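Local coordinates for concanavalin A-like lectin protein kinase family protein (Theobroma cacao, PDB 6CTH) that is a probable plant protein kinase, expected to transfer phosphate from ATP to protein hydroxyls, here with an inhibitor and magnesium bound in its kinase domain, at residues Ile284-Leu287 with Pro292-Asn295; Tyr201-Val206 with Val263-Trp268. One frame throughout, in Å; residues are numbered along the deposited sequence.

Interaction 1 (Ile284-Leu287 with Pro292-Asn295); sequences IQVL and PLPN. With ACT (acetate ion), chain D.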
# COMPACT_ATOMS: atom_id res chain seq x y z
N ILE A 284 12.48 10.64 0.28
CA ILE A 284 12.95 10.33 1.62
C ILE A 284 13.82 11.47 2.18
O ILE A 284 13.67 11.81 3.37
CB ILE A 284 13.72 8.99 1.67
CG1 ILE A 284 12.77 7.83 1.39
CG2 ILE A 284 14.44 8.78 3.01
CD1 ILE A 284 13.43 6.55 0.96
N GLN A 285 14.66 12.06 1.33
CA GLN A 285 15.49 13.20 1.72
C GLN A 285 14.60 14.37 2.22
O GLN A 285 14.87 14.98 3.26
CB GLN A 285 16.37 13.70 0.54
CG GLN A 285 17.41 12.76 -0.04
CD GLN A 285 17.89 13.19 -1.48
OE1 GLN A 285 18.32 12.36 -2.31
NE2 GLN A 285 17.82 14.52 -1.77
N VAL A 286 13.51 14.66 1.48
CA VAL A 286 12.61 15.76 1.85
C VAL A 286 11.85 15.48 3.15
O VAL A 286 11.72 16.37 4.00
CB VAL A 286 11.66 16.11 0.70
CG1 VAL A 286 10.63 17.15 1.12
CG2 VAL A 286 12.46 16.61 -0.49
N LEU A 287 11.31 14.26 3.29
CA LEU A 287 10.65 13.84 4.52
C LEU A 287 11.54 13.94 5.77
O LEU A 287 11.01 14.20 6.88
CB LEU A 287 10.12 12.37 4.41
CG LEU A 287 8.92 12.26 3.45
CD1 LEU A 287 8.61 10.81 3.22
CD2 LEU A 287 7.66 13.05 3.87
N PRO A 292 15.39 20.43 0.16
CA PRO A 292 14.26 21.38 0.23
C PRO A 292 12.89 20.87 -0.20
O PRO A 292 12.81 19.99 -1.05
CB PRO A 292 14.67 22.49 -0.75
CG PRO A 292 16.14 22.41 -0.78
CD PRO A 292 16.42 20.93 -0.76
N LEU A 293 11.85 21.51 0.32
CA LEU A 293 10.48 21.27 -0.10
C LEU A 293 10.39 21.51 -1.59
O LEU A 293 11.09 22.36 -2.12
CB LEU A 293 9.48 22.16 0.65
CG LEU A 293 9.36 21.89 2.16
CD1 LEU A 293 8.63 23.05 2.79
CD2 LEU A 293 8.65 20.59 2.48
N PRO A 294 9.56 20.74 -2.30
CA PRO A 294 9.43 20.99 -3.74
C PRO A 294 8.73 22.33 -4.01
O PRO A 294 7.89 22.73 -3.22
CB PRO A 294 8.50 19.87 -4.20
CG PRO A 294 7.68 19.58 -3.00
CD PRO A 294 8.65 19.67 -1.84
N ASN A 295 9.05 22.94 -5.14
CA ASN A 295 8.32 24.11 -5.66
C ASN A 295 7.14 23.60 -6.49
O ASN A 295 7.30 23.07 -7.58
CB ASN A 295 9.21 25.02 -6.50
CG ASN A 295 10.12 25.91 -5.64
OD1 ASN A 295 10.23 25.70 -4.43
ND2 ASN A 295 10.78 26.89 -6.28
C ACT D . 11.48 21.18 -7.18
O ACT D . 10.55 21.49 -7.94
OXT ACT D . 11.52 21.61 -6.02
CH3 ACT D . 12.46 20.15 -7.64
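The backbone N of N295 makes the shortest polar bond here, reaching OXT of an acetate ion at 2.9 Å with an N-H...acceptor angle of 158°. A second, weak bond from the same N runs 3.5 Å to the other acetate oxygen, O. The acetate probably came from the crystallisation liquor; it lies beside P294 and N295 and takes no part in the packing on V286.

The contact with helix 280-287 is instead made by V286, whose two methyl groups share the work. CG2 presses against the carbonyl of P292, with 3.4 Å from V286 CG2 to P292 O. The other branch, CG1, lies anti to the backbone N (chi1 174°), which turns it toward the side chains of L293 and P294. There V286 CG1 meets L293 CD2 at 4.2 Å, the two side chains crossing at about a right angle, and P294 CD at 4.4 Å. The same valine also touches C261, V265 and W268 of helix 256-269, and W268 packs on the ring of P294 as well.

No hydrogen bond joins the two segments. P292 to P294 run in a polyproline II-like conformation, and their link to V286 is van der Waals packing with little directional chemistry, shared with W268.

Interaction 2 (Tyr201-Val206 with Val263-Trp268); sequences YSFGVV and VMVGLW
F203 and V265 meet edge-on: the valine methyl lies at the rim of the phenyl ring, near its plane, with 4.3 Å between F203 CE2 and V265 CG1. The ring is placed there by a CG anti to the backbone N (chi1 172°), which sends it out along the side of helix 196-212. Among the residues that F203 touches are V119, L122 and A123 of helix 112-132 and V283 of helix 280-287.

Beside this pair the helices come together through their backbones. G204 and G266 are the closest pair of the two backbones, with 4.0 Å between G204 CA and G266 CA, and G204 CA stands 3.5 Å from G266 O. Neither residue has a side chain, so main chain packs directly on main chain, while F203 and V265 pack together beside it.

All four touching residues are buried, and no hydrogen bond passes between the segments. In a kinase C-lobe, helix 196-212 corresponds to the central αF and helix 256-269 to αH. Their union at this point is dispersive, and the close approach is consistent with the absence of side chains at G204 and G266.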
# COMPACT_ATOMS: atom_id res chain seq x y z
N TYR A 201 3.40 7.90 -7.91
CA TYR A 201 2.04 8.52 -7.94
C TYR A 201 1.18 7.85 -6.88
O TYR A 201 0.61 8.54 -6.01
CB TYR A 201 1.48 8.43 -9.32
CG TYR A 201 0.05 9.01 -9.36
CD1 TYR A 201 -1.04 8.27 -8.94
CD2 TYR A 201 -0.13 10.32 -9.75
CE1 TYR A 201 -2.30 8.84 -8.94
CE2 TYR A 201 -1.39 10.90 -9.73
CZ TYR A 201 -2.44 10.14 -9.36
OH TYR A 201 -3.72 10.72 -9.34
N SER A 202 1.14 6.51 -6.86
CA SER A 202 0.33 5.79 -5.88
C SER A 202 0.80 6.10 -4.47
O SER A 202 -0.00 6.29 -3.59
CB SER A 202 0.42 4.28 -6.08
OG SER A 202 0.14 3.91 -7.43
N PHE A 203 2.12 6.14 -4.25
CA PHE A 203 2.66 6.53 -2.95
C PHE A 203 2.15 7.92 -2.49
O PHE A 203 1.82 8.12 -1.31
CB PHE A 203 4.23 6.52 -3.01
CG PHE A 203 4.90 7.09 -1.78
CD1 PHE A 203 5.19 6.30 -0.70
CD2 PHE A 203 5.20 8.44 -1.72
CE1 PHE A 203 5.78 6.84 0.45
CE2 PHE A 203 5.77 8.99 -0.57
CZ PHE A 203 6.07 8.18 0.51
N GLY A 204 2.14 8.86 -3.43
CA GLY A 204 1.63 10.26 -3.20
C GLY A 204 0.20 10.22 -2.69
O GLY A 204 -0.10 10.85 -1.67
N VAL A 205 -0.63 9.44 -3.35
CA VAL A 205 -2.04 9.33 -2.97
C VAL A 205 -2.13 8.76 -1.57
O VAL A 205 -2.79 9.34 -0.70
CB VAL A 205 -2.84 8.46 -3.94
CG1 VAL A 205 -4.27 8.30 -3.43
CG2 VAL A 205 -2.82 9.06 -5.32
N VAL A 206 -1.37 7.69 -1.31
CA VAL A 206 -1.37 7.09 0.01
C VAL A 206 -0.92 8.09 1.07
O VAL A 206 -1.48 8.14 2.14
CB VAL A 206 -0.51 5.79 0.02
CG1 VAL A 206 -0.22 5.34 1.45
CG2 VAL A 206 -1.26 4.69 -0.76
N VAL A 263 2.21 16.77 3.12
CA VAL A 263 1.29 17.21 2.07
C VAL A 263 2.02 17.61 0.81
O VAL A 263 1.61 17.22 -0.26
CB VAL A 263 0.38 18.37 2.58
CG1 VAL A 263 -0.37 19.03 1.44
CG2 VAL A 263 -0.61 17.85 3.60
N MET A 264 3.08 18.40 0.92
CA MET A 264 3.78 18.83 -0.28
C MET A 264 4.48 17.66 -1.00
O MET A 264 4.49 17.61 -2.23
CB MET A 264 4.73 20.03 -0.01
CG MET A 264 3.98 21.38 0.18
SD MET A 264 5.22 22.50 0.83
CE MET A 264 5.87 23.09 -0.74
N VAL A 265 5.05 16.73 -0.25
CA VAL A 265 5.60 15.49 -0.82
C VAL A 265 4.49 14.71 -1.52
O VAL A 265 4.67 14.25 -2.63
CB VAL A 265 6.28 14.65 0.28
CG1 VAL A 265 6.45 13.19 -0.12
CG2 VAL A 265 7.61 15.30 0.67
N GLY A 266 3.35 14.57 -0.87
CA GLY A 266 2.23 13.87 -1.50
C GLY A 266 1.81 14.44 -2.85
O GLY A 266 1.60 13.71 -3.82
N LEU A 267 1.66 15.77 -2.91
CA LEU A 267 1.26 16.41 -4.18
C LEU A 267 2.33 16.26 -5.25
O LEU A 267 2.04 16.04 -6.41
CB LEU A 267 0.92 17.90 -3.91
CG LEU A 267 -0.24 18.17 -2.95
CD1 LEU A 267 -0.29 19.66 -2.66
CD2 LEU A 267 -1.53 17.66 -3.58
N TRP A 268 3.59 16.46 -4.88
CA TRP A 268 4.73 16.28 -5.79
C TRP A 268 4.73 14.91 -6.43
O TRP A 268 4.93 14.77 -7.63
CB TRP A 268 5.99 16.50 -4.98
CG TRP A 268 7.30 16.65 -5.65
CD1 TRP A 268 7.56 17.10 -6.91
CD2 TRP A 268 8.58 16.45 -5.03
NE1 TRP A 268 8.93 17.16 -7.13
CE2 TRP A 268 9.58 16.78 -5.98
CE3 TRP A 268 8.99 16.02 -3.76
CZ2 TRP A 268 10.96 16.69 -5.72
CZ3 TRP A 268 10.38 15.92 -3.49
CH2 TRP A 268 11.33 16.30 -4.47

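Helix 256-269 is the common element: it packs on helix 196-212 in interaction 2 and on both segments of interaction 1. The centres of the two interactions are about 12 Å apart. Along the chain they come in series, the second closing before the first opens, and helix 280-287 follows helix 256-269 directly. They touch, with V286 CG1 3.6 Å from V265 CG2 and P294 CB 3.5 Å from W268 CD2. Apolar packing runs outward from the buried interhelical crossing to the partly buried tail, within the helical C-lobe and on one side of the chain's centre. Helix 256-269 thus joins helix 196-212 to helix 280-287 and the segment that follows it.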